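Local coordinates for protein CRISPR-associated endonuclease Cas9 (Campylobacter jejuni subsp. jejuni serotype O:2, PDB 5X2H) that cuts invading DNA matched by its guide RNA, using RuvC-like and HNH nuclease domains, as part of bacterial CRISPR immunity, at residues Gly34-Thr39 against Tyr465-Asn470; Glu623-Lys628 against Gly820-Ala825; Ile745-Lys750 against Leu770-His775. All coordinates share one frame; numbering follows the deposited sequence.

Along the chain, contact 1 closes before contact 2 opens, and contact 3 is nested in the loop that contact 2 closes. Contact 1 joins edge strand 29-37 of the five-stranded RuvC sheet to helix 456-476. Contact 2 brings the RuvC loop 623-628 against the start of strand 822-824, and contact 3 lies inside the six-stranded antiparallel sheet that also holds strand 822-824. The centres of contacts 1 and 2 are about 12 Å apart, those of contacts 2 and 3 about 15 Å. Ser-627 bonds to Arg-36 and Phe-625 stacks on His-775, so contact 2 bridges the nuclease fold and the C-terminal sheet, beside the guide RNA.

Contact 1 of 3, residues Gly34-Thr39 against Tyr465-Asn470; sequences GVRIFT and YRKVLN. With nucleotides of chain B.
Arg-36 lies with its aliphatic stem against Val-468 and its guanidinium beside Lys-467, joining strand 34-37 to one turn of helix 456-476. The close-packed part is the stem: Val-468 CG2 sits 4.0 Å from CB of Arg-36 and equally near its CG, with Trp-22 touching the same valine. The Arg-36 chain then bends at chi2 (75°) and runs toward the RNA. There NH2 gives A78 of chain B a bond of 2.8 Å to OP1, which lies at the edge of the guanidinium and in its plane, with an N-H...O angle of 150°. Since NE forms a salt bridge with Glu-464 and NH1 bonds to Ser-627 OG, all three nitrogens are engaged and the group can hardly rotate.

The looser side is that of Lys-467, which is partly exposed. Its CD is 3.8 Å from Arg-36 NH2, but the amino group reaches the phosphate only through weak bonds, the shorter being 3.2 Å from NZ to A78 OP2 of chain B. The shared phosphate accounts for two positive groups lying so close together. One residue back along the helix, Arg-466 stretches out to the neighbouring part of the RNA and takes U74 of chain B by two oxygens: NH1 to OP2 at 3.0 Å, almost straight at 174°, and NH2 to OP1 at 2.8 Å. Its NE bonds to Leu-441 O.

No hydrogen bond crosses between 34-39 and 465-470, but the Glu-464 salt bridge ties strand to helix directly, alongside the Val-468 packing and the shared A78 phosphate. The five-stranded mixed sheet, in the order 3-2-1-4-5 with this helix packed against it, is the RNase H-like core of the RuvC nuclease, here carrying a basic phosphate-binding site for the guide RNA.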
loop_
_atom_site.group_PDB
_atom_site.type_symbol
_atom_site.label_atom_id
_atom_site.label_comp_id
_atom_site.label_asym_id
_atom_site.label_seq_id
_atom_site.Cartn_x
_atom_site.Cartn_y
_atom_site.Cartn_z
ATOM N N GLY A 34 -3.206 24.215 -20.558
ATOM C CA GLY A 34 -3.515 22.799 -20.641
ATOM C C GLY A 34 -3.881 22.226 -19.289
ATOM O O GLY A 34 -3.612 22.820 -18.239
ATOM N N VAL A 35 -4.510 21.053 -19.338
ATOM C CA VAL A 35 -4.870 20.284 -18.152
ATOM C C VAL A 35 -4.500 18.829 -18.402
ATOM O O VAL A 35 -4.833 18.270 -19.452
ATOM C CB VAL A 35 -6.370 20.394 -17.808
ATOM C CG1 VAL A 35 -6.650 19.728 -16.470
ATOM C CG2 VAL A 35 -6.824 21.841 -17.789
ATOM N N ARG A 36 -3.818 18.216 -17.440
ATOM C CA ARG A 36 -3.420 16.815 -17.513
ATOM C C ARG A 36 -4.187 16.045 -16.443
ATOM O O ARG A 36 -3.882 16.159 -15.251
ATOM C CB ARG A 36 -1.912 16.669 -17.330
ATOM C CG ARG A 36 -1.421 15.236 -17.202
ATOM C CD ARG A 36 -1.408 14.508 -18.538
ATOM N NE ARG A 36 -0.562 13.317 -18.481
ATOM C CZ ARG A 36 -0.414 12.448 -19.476
ATOM N NH1 ARG A 36 -1.062 12.623 -20.620
ATOM N NH2 ARG A 36 0.382 11.398 -19.325
ATOM N N ILE A 37 -5.183 15.274 -16.867
ATOM C CA ILE A 37 -5.981 14.453 -15.962
ATOM C C ILE A 37 -5.365 13.060 -15.937
ATOM O O ILE A 37 -5.441 12.323 -16.923
ATOM C CB ILE A 37 -7.451 14.394 -16.397
ATOM C CG1 ILE A 37 -8.065 15.795 -16.457
ATOM C CG2 ILE A 37 -8.240 13.499 -15.457
ATOM C CD1 ILE A 37 -8.291 16.424 -15.105
ATOM N N PHE A 38 -4.761 12.690 -14.810
ATOM C CA PHE A 38 -4.137 11.380 -14.682
ATOM C C PHE A 38 -4.907 10.416 -13.790
ATOM O O PHE A 38 -4.540 9.238 -13.742
ATOM C CB PHE A 38 -2.698 11.515 -14.158
ATOM C CG PHE A 38 -2.579 12.266 -12.861
ATOM C CD1 PHE A 38 -2.398 13.639 -12.858
ATOM C CD2 PHE A 38 -2.622 11.597 -11.647
ATOM C CE1 PHE A 38 -2.277 14.335 -11.669
ATOM C CE2 PHE A 38 -2.502 12.289 -10.452
ATOM C CZ PHE A 38 -2.328 13.659 -10.465
ATOM N N THR A 39 -5.949 10.886 -13.099
ATOM C CA THR A 39 -6.853 10.096 -12.240
ATOM C C THR A 39 -6.536 8.610 -12.071
ATOM O O THR A 39 -6.378 8.127 -10.951
ATOM C CB THR A 39 -8.305 10.198 -12.759
ATOM O OG1 THR A 39 -8.776 11.541 -12.606
ATOM C CG2 THR A 39 -9.221 9.255 -11.990
ATOM N N TYR A 465 3.705 15.734 -12.508
ATOM C CA TYR A 465 4.267 17.080 -12.512
ATOM C C TYR A 465 5.571 17.123 -13.296
ATOM O O TYR A 465 5.787 18.035 -14.101
ATOM C CB TYR A 465 4.485 17.570 -11.080
ATOM C CG TYR A 465 5.439 18.739 -10.974
ATOM C CD1 TYR A 465 5.052 20.019 -11.358
ATOM C CD2 TYR A 465 6.729 18.566 -10.486
ATOM C CE1 TYR A 465 5.924 21.092 -11.265
ATOM C CE2 TYR A 465 7.609 19.631 -10.387
ATOM C CZ TYR A 465 7.202 20.891 -10.775
ATOM O OH TYR A 465 8.076 21.953 -10.675
ATOM N N ARG A 466 6.444 16.135 -13.084
ATOM C CA ARG A 466 7.714 16.104 -13.800
ATOM C C ARG A 466 7.502 15.926 -15.298
ATOM O O ARG A 466 8.149 16.599 -16.107
ATOM C CB ARG A 466 8.602 14.987 -13.249
ATOM C CG ARG A 466 9.781 14.655 -14.146
ATOM C CD ARG A 466 10.695 13.618 -13.524
ATOM N NE ARG A 466 11.830 13.323 -14.394
ATOM C CZ ARG A 466 11.848 12.338 -15.287
ATOM N NH1 ARG A 466 10.793 11.547 -15.423
ATOM N NH2 ARG A 466 12.921 12.143 -16.041
ATOM N N LYS A 467 6.595 15.025 -15.682
ATOM C CA LYS A 467 6.358 14.767 -17.099
ATOM C C LYS A 467 5.849 16.014 -17.808
ATOM O O LYS A 467 6.320 16.351 -18.902
ATOM C CB LYS A 467 5.372 13.611 -17.261
ATOM C CG LYS A 467 4.976 13.332 -18.703
ATOM C CD LYS A 467 4.021 12.150 -18.803
ATOM C CE LYS A 467 4.667 10.873 -18.294
ATOM N NZ LYS A 467 3.833 9.680 -18.585
ATOM N N VAL A 468 4.898 16.722 -17.196
ATOM C CA VAL A 468 4.354 17.928 -17.814
ATOM C C VAL A 468 5.406 19.028 -17.860
ATOM O O VAL A 468 5.548 19.725 -18.872
ATOM C CB VAL A 468 3.087 18.383 -17.067
ATOM C CG1 VAL A 468 2.619 19.735 -17.586
ATOM C CG2 VAL A 468 1.984 17.351 -17.223
ATOM N N LEU A 469 6.163 19.201 -16.774
ATOM C CA LEU A 469 7.191 20.237 -16.739
ATOM C C LEU A 469 8.271 19.977 -17.783
ATOM O O LEU A 469 8.656 20.881 -18.534
ATOM C CB LEU A 469 7.807 20.325 -15.341
ATOM C CG LEU A 469 9.090 21.157 -15.214
ATOM C CD1 LEU A 469 8.841 22.624 -15.551
ATOM C CD2 LEU A 469 9.692 21.020 -13.825
ATOM N N ASN A 470 8.772 18.741 -17.848
ATOM C CA ASN A 470 9.829 18.430 -18.804
ATOM C C ASN A 470 9.341 18.537 -20.244
ATOM O O ASN A 470 10.118 18.907 -21.133
ATOM C CB ASN A 470 10.399 17.038 -18.528
ATOM C CG ASN A 470 11.289 17.011 -17.295
ATOM O OD1 ASN A 470 11.723 18.056 -16.814
ATOM N ND2 ASN A 470 11.564 15.817 -16.783
ATOM P P U B 74 12.345 9.149 -17.843
ATOM O OP1 U B 74 13.319 10.245 -18.076
ATOM O OP2 U B 74 10.930 9.489 -17.556
ATOM O "O5'" U B 74 12.369 8.171 -19.101
ATOM C "C5'" U B 74 13.588 7.624 -19.584
ATOM C "C4'" U B 74 13.347 6.468 -20.524
ATOM O "O4'" U B 74 12.581 5.437 -19.852
ATOM C "C3'" U B 74 12.537 6.779 -21.775
ATOM O "O3'" U B 74 13.332 7.345 -22.805
ATOM C "C2'" U B 74 11.952 5.420 -22.150
ATOM O "O2'" U B 74 12.892 4.652 -22.887
ATOM C "C1'" U B 74 11.756 4.765 -20.780
ATOM N N1 U B 74 10.351 4.815 -20.312
ATOM C C2 U B 74 9.494 3.837 -20.776
ATOM O O2 U B 74 9.847 2.960 -21.545
ATOM N N3 U B 74 8.204 3.919 -20.311
ATOM C C4 U B 74 7.697 4.863 -19.442
ATOM O O4 U B 74 6.510 4.809 -19.113
ATOM C C5 U B 74 8.649 5.840 -19.004
ATOM C C6 U B 74 9.909 5.784 -19.443
ATOM P P A B 78 2.332 8.461 -21.653
ATOM O OP1 A B 78 1.387 9.280 -20.851
ATOM O OP2 A B 78 3.770 8.830 -21.715
ATOM O "O5'" A B 78 2.238 6.963 -21.127
ATOM C "C5'" A B 78 1.001 6.263 -21.136
ATOM C "C4'" A B 78 1.212 4.772 -21.092
ATOM O "O4'" A B 78 2.167 4.397 -22.126
ATOM C "C3'" A B 78 1.785 4.233 -19.781
ATOM O "O3'" A B 78 1.306 2.903 -19.593
ATOM C "C2'" A B 78 3.274 4.176 -20.080
ATOM O "O2'" A B 78 4.014 3.302 -19.257
ATOM C "C1'" A B 78 3.254 3.715 -21.532
ATOM N N9 A B 78 4.480 4.015 -22.271
ATOM C C8 A B 78 5.298 5.108 -22.141
ATOM N N7 A B 78 6.341 5.074 -22.930
ATOM C C5 A B 78 6.204 3.877 -23.616
ATOM C C6 A B 78 6.992 3.254 -24.599
ATOM N N6 A B 78 8.119 3.781 -25.083
ATOM N N1 A B 78 6.574 2.061 -25.080
ATOM C C2 A B 78 5.440 1.534 -24.596
ATOM N N3 A B 78 4.616 2.022 -23.671
ATOM C C4 A B 78 5.063 3.207 -23.216
ATOM P P G B 73 8.697 8.441 -13.393
ATOM O OP1 G B 73 9.000 9.894 -13.387
ATOM O OP2 G B 73 7.429 7.946 -13.985
ATOM O "O5'" G B 73 9.880 7.677 -14.137
ATOM C "C5'" G B 73 11.238 7.975 -13.857
ATOM C "C4'" G B 73 12.167 7.059 -14.614
ATOM O "O4'" G B 73 11.809 5.679 -14.351
ATOM C "C3'" G B 73 12.130 7.166 -16.131
ATOM O "O3'" G B 73 12.899 8.248 -16.630
ATOM C "C2'" G B 73 12.649 5.802 -16.572
ATOM O "O2'" G B 73 14.063 5.750 -16.476
ATOM C "C1'" G B 73 12.060 4.890 -15.494
ATOM N N9 G B 73 10.796 4.264 -15.928
ATOM C C8 G B 73 9.525 4.585 -15.521
ATOM N N7 G B 73 8.611 3.847 -16.087
ATOM C C5 G B 73 9.320 2.990 -16.918
ATOM C C6 G B 73 8.870 1.962 -17.790
ATOM O O6 G B 73 7.711 1.594 -18.006
ATOM N N1 G B 73 9.929 1.338 -18.443
ATOM C C2 G B 73 11.254 1.662 -18.282
ATOM N N2 G B 73 12.136 0.950 -18.999
ATOM N N3 G B 73 11.683 2.617 -17.476
ATOM C C4 G B 73 10.672 3.235 -16.830
#

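Contact 2 of 3, residues Glu623-Lys628 against Gly820-Ala825; sequences EIFVSK and GEVTKA. With nucleotides of chain B.
With CG of Phe-625 turned opposite its backbone N (chi1 -168°) and CG1 of Val-822 likewise (171°), the second valine methyl, CG2, comes to lie over the phenyl face. This CH-pi contact has CG2 4.1 Å from the centroid of the Phe-625 ring, 27° off its normal, and the two side chains meet at about a right angle. His-775 stacks on the other face, so the phenyl ring is held between valine and imidazole, with Leu-744 also against it.

This is the seam between two domains: loop 623-628 belongs to the RuvC part and pairs its backbone at Ser-627 with Val-35 and Ile-37, while 822-824 is the outermost strand of the antiparallel C-terminal sheet.

At Gly-820 the backbones come close. With no CB in the way, Gly-820 CA comes within 3.3 Å of Phe-625 O; the backbone angles, with phi positive, also suit glycine. Ser-627 CB packs 3.7 Å from Gly-820 N, while the serine hydroxyl is occupied elsewhere, by Ser-817 O. Further along the strand, Ala-825 CA lies 3.5 Å from N7 of A76 of chain B, touching the base without a hydrogen bond.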
loop_
_atom_site.group_PDB
_atom_site.type_symbol
_atom_site.label_atom_id
_atom_site.label_comp_id
_atom_site.label_asym_id
_atom_site.label_seq_id
_atom_site.Cartn_x
_atom_site.Cartn_y
_atom_site.Cartn_z
ATOM N N GLU A 623 -8.975 26.707 -26.278
ATOM C CA GLU A 623 -8.083 25.979 -27.168
ATOM C C GLU A 623 -7.495 24.730 -26.524
ATOM O O GLU A 623 -6.883 23.917 -27.226
ATOM C CB GLU A 623 -6.949 26.897 -27.635
ATOM C CG GLU A 623 -7.435 28.169 -28.312
ATOM C CD GLU A 623 -6.320 29.167 -28.546
ATOM O OE1 GLU A 623 -5.140 28.770 -28.456
ATOM O OE2 GLU A 623 -6.624 30.349 -28.814
ATOM N N ILE A 624 -7.673 24.559 -25.214
ATOM C CA ILE A 624 -7.103 23.418 -24.511
ATOM C C ILE A 624 -7.773 22.134 -24.973
ATOM O O ILE A 624 -9.001 22.065 -25.114
ATOM C CB ILE A 624 -7.265 23.594 -22.993
ATOM C CG1 ILE A 624 -6.545 24.852 -22.513
ATOM C CG2 ILE A 624 -6.763 22.364 -22.246
ATOM C CD1 ILE A 624 -6.874 25.199 -21.091
ATOM N N PHE A 625 -6.966 21.105 -25.209
ATOM C CA PHE A 625 -7.460 19.739 -25.330
ATOM C C PHE A 625 -6.947 18.971 -24.118
ATOM O O PHE A 625 -5.739 18.750 -23.982
ATOM C CB PHE A 625 -7.017 19.086 -26.634
ATOM C CG PHE A 625 -7.728 17.798 -26.924
ATOM C CD1 PHE A 625 -8.981 17.802 -27.522
ATOM C CD2 PHE A 625 -7.160 16.584 -26.579
ATOM C CE1 PHE A 625 -9.645 16.618 -27.783
ATOM C CE2 PHE A 625 -7.818 15.396 -26.838
ATOM C CZ PHE A 625 -9.062 15.413 -27.440
ATOM N N VAL A 626 -7.870 18.582 -23.236
ATOM C CA VAL A 626 -7.493 17.939 -21.984
ATOM C C VAL A 626 -6.779 16.628 -22.273
ATOM O O VAL A 626 -7.276 15.780 -23.026
ATOM C CB VAL A 626 -8.736 17.728 -21.108
ATOM C CG1 VAL A 626 -8.355 17.066 -19.796
ATOM C CG2 VAL A 626 -9.434 19.058 -20.862
ATOM N N SER A 627 -5.608 16.451 -21.667
ATOM C CA SER A 627 -4.763 15.290 -21.906
ATOM C C SER A 627 -5.008 14.230 -20.841
ATOM O O SER A 627 -4.972 14.526 -19.641
ATOM C CB SER A 627 -3.285 15.683 -21.917
ATOM O OG SER A 627 -2.455 14.539 -22.034
ATOM N N LYS A 628 -5.246 12.998 -21.285
ATOM C CA LYS A 628 -5.364 11.838 -20.422
ATOM C C LYS A 628 -4.491 10.719 -20.974
ATOM O O LYS A 628 -4.493 10.473 -22.185
ATOM C CB LYS A 628 -6.818 11.350 -20.321
ATOM C CG LYS A 628 -7.812 12.398 -19.855
ATOM C CD LYS A 628 -9.192 11.784 -19.652
ATOM C CE LYS A 628 -10.211 12.834 -19.236
ATOM N NZ LYS A 628 -11.498 12.225 -18.803
ATOM N N GLY A 820 -1.455 17.929 -24.283
ATOM C CA GLY A 820 -2.682 18.036 -25.042
ATOM C C GLY A 820 -2.525 18.017 -26.545
ATOM O O GLY A 820 -3.509 18.265 -27.253
ATOM N N GLU A 821 -1.331 17.732 -27.058
ATOM C CA GLU A 821 -1.128 17.642 -28.498
ATOM C C GLU A 821 -1.650 16.306 -29.013
ATOM O O GLU A 821 -1.378 15.253 -28.427
ATOM C CB GLU A 821 0.351 17.800 -28.839
ATOM C CG GLU A 821 1.016 18.974 -28.141
ATOM C CD GLU A 821 2.526 18.921 -28.230
ATOM O OE1 GLU A 821 3.089 19.506 -29.181
ATOM O OE2 GLU A 821 3.149 18.284 -27.352
ATOM N N VAL A 822 -2.396 16.352 -30.113
ATOM C CA VAL A 822 -3.055 15.179 -30.677
ATOM C C VAL A 822 -2.314 14.778 -31.942
ATOM O O VAL A 822 -2.155 15.586 -32.864
ATOM C CB VAL A 822 -4.539 15.451 -30.965
ATOM C CG1 VAL A 822 -5.149 14.297 -31.751
ATOM C CG2 VAL A 822 -5.290 15.679 -29.662
ATOM N N THR A 823 -1.868 13.526 -31.988
ATOM C CA THR A 823 -1.127 12.990 -33.118
ATOM C C THR A 823 -1.788 11.703 -33.585
ATOM O O THR A 823 -2.190 10.871 -32.766
ATOM C CB THR A 823 0.338 12.724 -32.743
ATOM O OG1 THR A 823 0.964 13.957 -32.367
ATOM C CG2 THR A 823 1.096 12.112 -33.912
ATOM N N LYS A 824 -1.911 11.549 -34.900
ATOM C CA LYS A 824 -2.447 10.316 -35.454
ATOM C C LYS A 824 -1.537 9.147 -35.095
ATOM O O LYS A 824 -0.314 9.233 -35.227
ATOM C CB LYS A 824 -2.598 10.435 -36.970
ATOM C CG LYS A 824 -3.367 9.286 -37.595
ATOM C CD LYS A 824 -3.946 9.678 -38.942
ATOM C CE LYS A 824 -4.897 8.612 -39.458
ATOM N NZ LYS A 824 -5.952 8.296 -38.456
ATOM N N ALA A 825 -2.140 8.060 -34.624
ATOM C CA ALA A 825 -1.373 6.892 -34.205
ATOM C C ALA A 825 -0.875 6.145 -35.435
ATOM O O ALA A 825 -1.672 5.619 -36.217
ATOM C CB ALA A 825 -2.227 5.985 -33.323
ATOM P P A B 76 9.090 7.524 -29.363
ATOM O OP1 A B 76 8.733 6.229 -29.997
ATOM O OP2 A B 76 10.443 8.100 -29.565
ATOM O "O5'" A B 76 8.017 8.601 -29.831
ATOM C "C5'" A B 76 6.715 8.624 -29.265
ATOM C "C4'" A B 76 5.821 9.601 -29.985
ATOM O "O4'" A B 76 5.412 9.044 -31.252
ATOM C "C3'" A B 76 4.521 9.964 -29.282
ATOM O "O3'" A B 76 4.742 10.999 -28.331
ATOM C "C2'" A B 76 3.588 10.354 -30.435
ATOM O "O2'" A B 76 3.697 11.738 -30.737
ATOM C "C1'" A B 76 4.149 9.548 -31.615
ATOM N N9 A B 76 3.291 8.429 -32.056
ATOM C C8 A B 76 2.710 8.312 -33.296
ATOM N N7 A B 76 2.007 7.220 -33.455
ATOM C C5 A B 76 2.141 6.565 -32.239
ATOM C C6 A B 76 1.629 5.344 -31.770
ATOM N N6 A B 76 0.852 4.541 -32.500
ATOM N N1 A B 76 1.946 4.972 -30.511
ATOM C C2 A B 76 2.724 5.779 -29.780
ATOM N N3 A B 76 3.266 6.950 -30.110
ATOM C C4 A B 76 2.934 7.293 -31.366
#

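Contact 3 of 3, residues Ile745-Lys750 against Leu770-His775; sequences ILIQTK and LIVSKH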
loop_
_atom_site.group_PDB
_atom_site.type_symbol
_atom_site.label_atom_id
_atom_site.label_comp_id
_atom_site.label_asym_id
_atom_site.label_seq_id
_atom_site.Cartn_x
_atom_site.Cartn_y
_atom_site.Cartn_z
ATOM N N ILE A 745 -9.510 8.299 -29.554
ATOM C CA ILE A 745 -9.999 7.783 -30.823
ATOM C C ILE A 745 -10.827 8.851 -31.525
ATOM O O ILE A 745 -11.369 9.767 -30.904
ATOM C CB ILE A 745 -10.827 6.491 -30.649
ATOM C CG1 ILE A 745 -12.105 6.778 -29.856
ATOM C CG2 ILE A 745 -9.990 5.409 -29.964
ATOM C CD1 ILE A 745 -12.989 5.563 -29.640
ATOM N N LEU A 746 -10.908 8.716 -32.846
ATOM C CA LEU A 746 -11.736 9.561 -33.695
ATOM C C LEU A 746 -12.816 8.684 -34.308
ATOM O O LEU A 746 -12.504 7.734 -35.035
ATOM C CB LEU A 746 -10.899 10.227 -34.788
ATOM C CG LEU A 746 -11.644 11.116 -35.783
ATOM C CD1 LEU A 746 -11.872 12.503 -35.195
ATOM C CD2 LEU A 746 -10.884 11.195 -37.094
ATOM N N ILE A 747 -14.079 8.988 -34.008
ATOM C CA ILE A 747 -15.186 8.152 -34.452
ATOM C C ILE A 747 -16.246 9.005 -35.131
ATOM O O ILE A 747 -16.366 10.209 -34.891
ATOM C CB ILE A 747 -15.823 7.345 -33.301
ATOM C CG1 ILE A 747 -16.378 8.282 -32.228
ATOM C CG2 ILE A 747 -14.822 6.377 -32.708
ATOM C CD1 ILE A 747 -17.144 7.557 -31.145
ATOM N N GLN A 748 -17.030 8.349 -35.985
ATOM C CA GLN A 748 -18.151 8.985 -36.660
ATOM C C GLN A 748 -19.176 7.917 -37.007
ATOM O O GLN A 748 -18.832 6.902 -37.622
ATOM C CB GLN A 748 -17.696 9.720 -37.928
ATOM C CG GLN A 748 -18.814 10.450 -38.657
ATOM C CD GLN A 748 -18.346 11.085 -39.955
ATOM O OE1 GLN A 748 -17.203 10.898 -40.373
ATOM N NE2 GLN A 748 -19.229 11.844 -40.597
ATOM N N THR A 749 -20.420 8.138 -36.602
ATOM C CA THR A 749 -21.514 7.280 -37.022
ATOM C C THR A 749 -22.107 7.804 -38.325
ATOM O O THR A 749 -21.802 8.910 -38.779
ATOM C CB THR A 749 -22.593 7.201 -35.943
ATOM O OG1 THR A 749 -23.392 8.389 -35.980
ATOM C CG2 THR A 749 -21.958 7.068 -34.570
ATOM N N LYS A 750 -22.973 6.990 -38.929
ATOM C CA LYS A 750 -23.590 7.385 -40.191
ATOM C C LYS A 750 -24.443 8.637 -40.031
ATOM O O LYS A 750 -24.605 9.402 -40.989
ATOM C CB LYS A 750 -24.434 6.235 -40.741
ATOM C CG LYS A 750 -24.135 5.873 -42.185
ATOM C CD LYS A 750 -23.749 4.409 -42.300
ATOM C CE LYS A 750 -24.848 3.510 -41.754
ATOM N NZ LYS A 750 -24.374 2.115 -41.520
ATOM N N LEU A 770 -19.367 0.750 -27.446
ATOM C CA LEU A 770 -18.374 1.565 -26.769
ATOM C C LEU A 770 -19.032 2.527 -25.791
ATOM O O LEU A 770 -20.180 2.946 -25.972
ATOM C CB LEU A 770 -17.542 2.377 -27.764
ATOM C CG LEU A 770 -16.684 1.656 -28.798
ATOM C CD1 LEU A 770 -16.045 2.674 -29.737
ATOM C CD2 LEU A 770 -15.622 0.785 -28.147
ATOM N N ILE A 771 -18.279 2.871 -24.752
ATOM C CA ILE A 771 -18.554 4.020 -23.902
ATOM C C ILE A 771 -17.433 5.019 -24.148
ATOM O O ILE A 771 -16.251 4.671 -24.037
ATOM C CB ILE A 771 -18.632 3.630 -22.418
ATOM C CG1 ILE A 771 -19.859 2.749 -22.151
ATOM C CG2 ILE A 771 -18.631 4.875 -21.538
ATOM C CD1 ILE A 771 -19.906 2.173 -20.729
ATOM N N VAL A 772 -17.795 6.249 -24.516
ATOM C CA VAL A 772 -16.820 7.290 -24.811
ATOM C C VAL A 772 -17.222 8.560 -24.074
ATOM O O VAL A 772 -18.367 8.726 -23.647
ATOM C CB VAL A 772 -16.686 7.567 -26.327
ATOM C CG1 VAL A 772 -16.383 6.284 -27.090
ATOM C CG2 VAL A 772 -17.943 8.223 -26.862
ATOM N N SER A 773 -16.261 9.469 -23.931
ATOM C CA SER A 773 -16.481 10.697 -23.183
ATOM C C SER A 773 -15.774 11.855 -23.870
ATOM O O SER A 773 -14.839 11.668 -24.652
ATOM C CB SER A 773 -15.999 10.563 -21.733
ATOM O OG SER A 773 -14.630 10.211 -21.694
ATOM N N LYS A 774 -16.243 13.061 -23.567
ATOM C CA LYS A 774 -15.655 14.272 -24.121
ATOM C C LYS A 774 -14.444 14.679 -23.293
ATOM O O LYS A 774 -14.443 14.537 -22.068
ATOM C CB LYS A 774 -16.693 15.395 -24.150
ATOM C CG LYS A 774 -16.249 16.662 -24.868
ATOM C CD LYS A 774 -17.452 17.525 -25.218
ATOM C CE LYS A 774 -17.050 18.831 -25.881
ATOM N NZ LYS A 774 -16.580 19.834 -24.890
ATOM N N HIS A 775 -13.417 15.200 -23.972
ATOM C CA HIS A 775 -12.121 15.414 -23.329
ATOM C C HIS A 775 -12.247 16.302 -22.094
ATOM O O HIS A 775 -11.724 15.971 -21.024
ATOM C CB HIS A 775 -11.125 16.007 -24.330
ATOM C CG HIS A 775 -11.385 17.442 -24.671
ATOM N ND1 HIS A 775 -12.326 17.827 -25.601
ATOM C CD2 HIS A 775 -10.834 18.585 -24.199
ATOM C CE1 HIS A 775 -12.340 19.146 -25.691
ATOM N NE2 HIS A 775 -11.443 19.631 -24.852
#
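Ile-745 and Leu-770 meet end to end, methyl against methyl, while Val-772 touches both Ile-745 and Ile-747. The two isoleucines share one conformation: chi1 is near +60° (65° in Ile-745), which sets CG1 between the backbone N and carbonyl carbon, and an extended chi2 carries CD1 to the far end. Two residues apart on the strand, they reach forward from the same face. Leu-770 comes back the other way, its chain running almost antiparallel to that of Ile-747, and its CD1 stops 4.2 Å from CD1 of Ile-745. Val-772 is shorter and crosses the end of Ile-745 nearly at right angles, its CG1 4.3 Å from CD1 of Ile-745 and the same distance from CD1 of Ile-747. CD1 of Ile-745 and CD1 of Ile-747 are themselves 4.8 Å apart, and Val-772 CG1 rests against the pair from one side.

The backbones stay well separated: the nearest CA atoms, of Ile-745 and Val-772, are 9.1 Å apart, and no hydrogen bond crosses. The reason lies in the sheet. Strands 744-748 and 769-773 both flank strand 756-764 in the six-stranded antiparallel sheet of the PI-CTD domain, the C-terminal part of this Cas9, as the first and third strands of an up-and-down meander. Flat, they would run side by side in the same direction; instead the axes of the short segments 745-748 and 770-773 make an angle of 111° and pass 10.1 Å apart at their closest, which shows how strongly the sheet twists and coils. Its inner face is thereby folded on itself, and residues from strands that are not neighbours come into contact.

Val-758 of the intervening strand packs on both Ile-745 and Val-772. Phe-811 covers the two isoleucines from strand 810-816, and on the other flank Ala-800 and Ile-803 lie against Val-772, while Leu-770 rests on Tyr-760 and Ile-805.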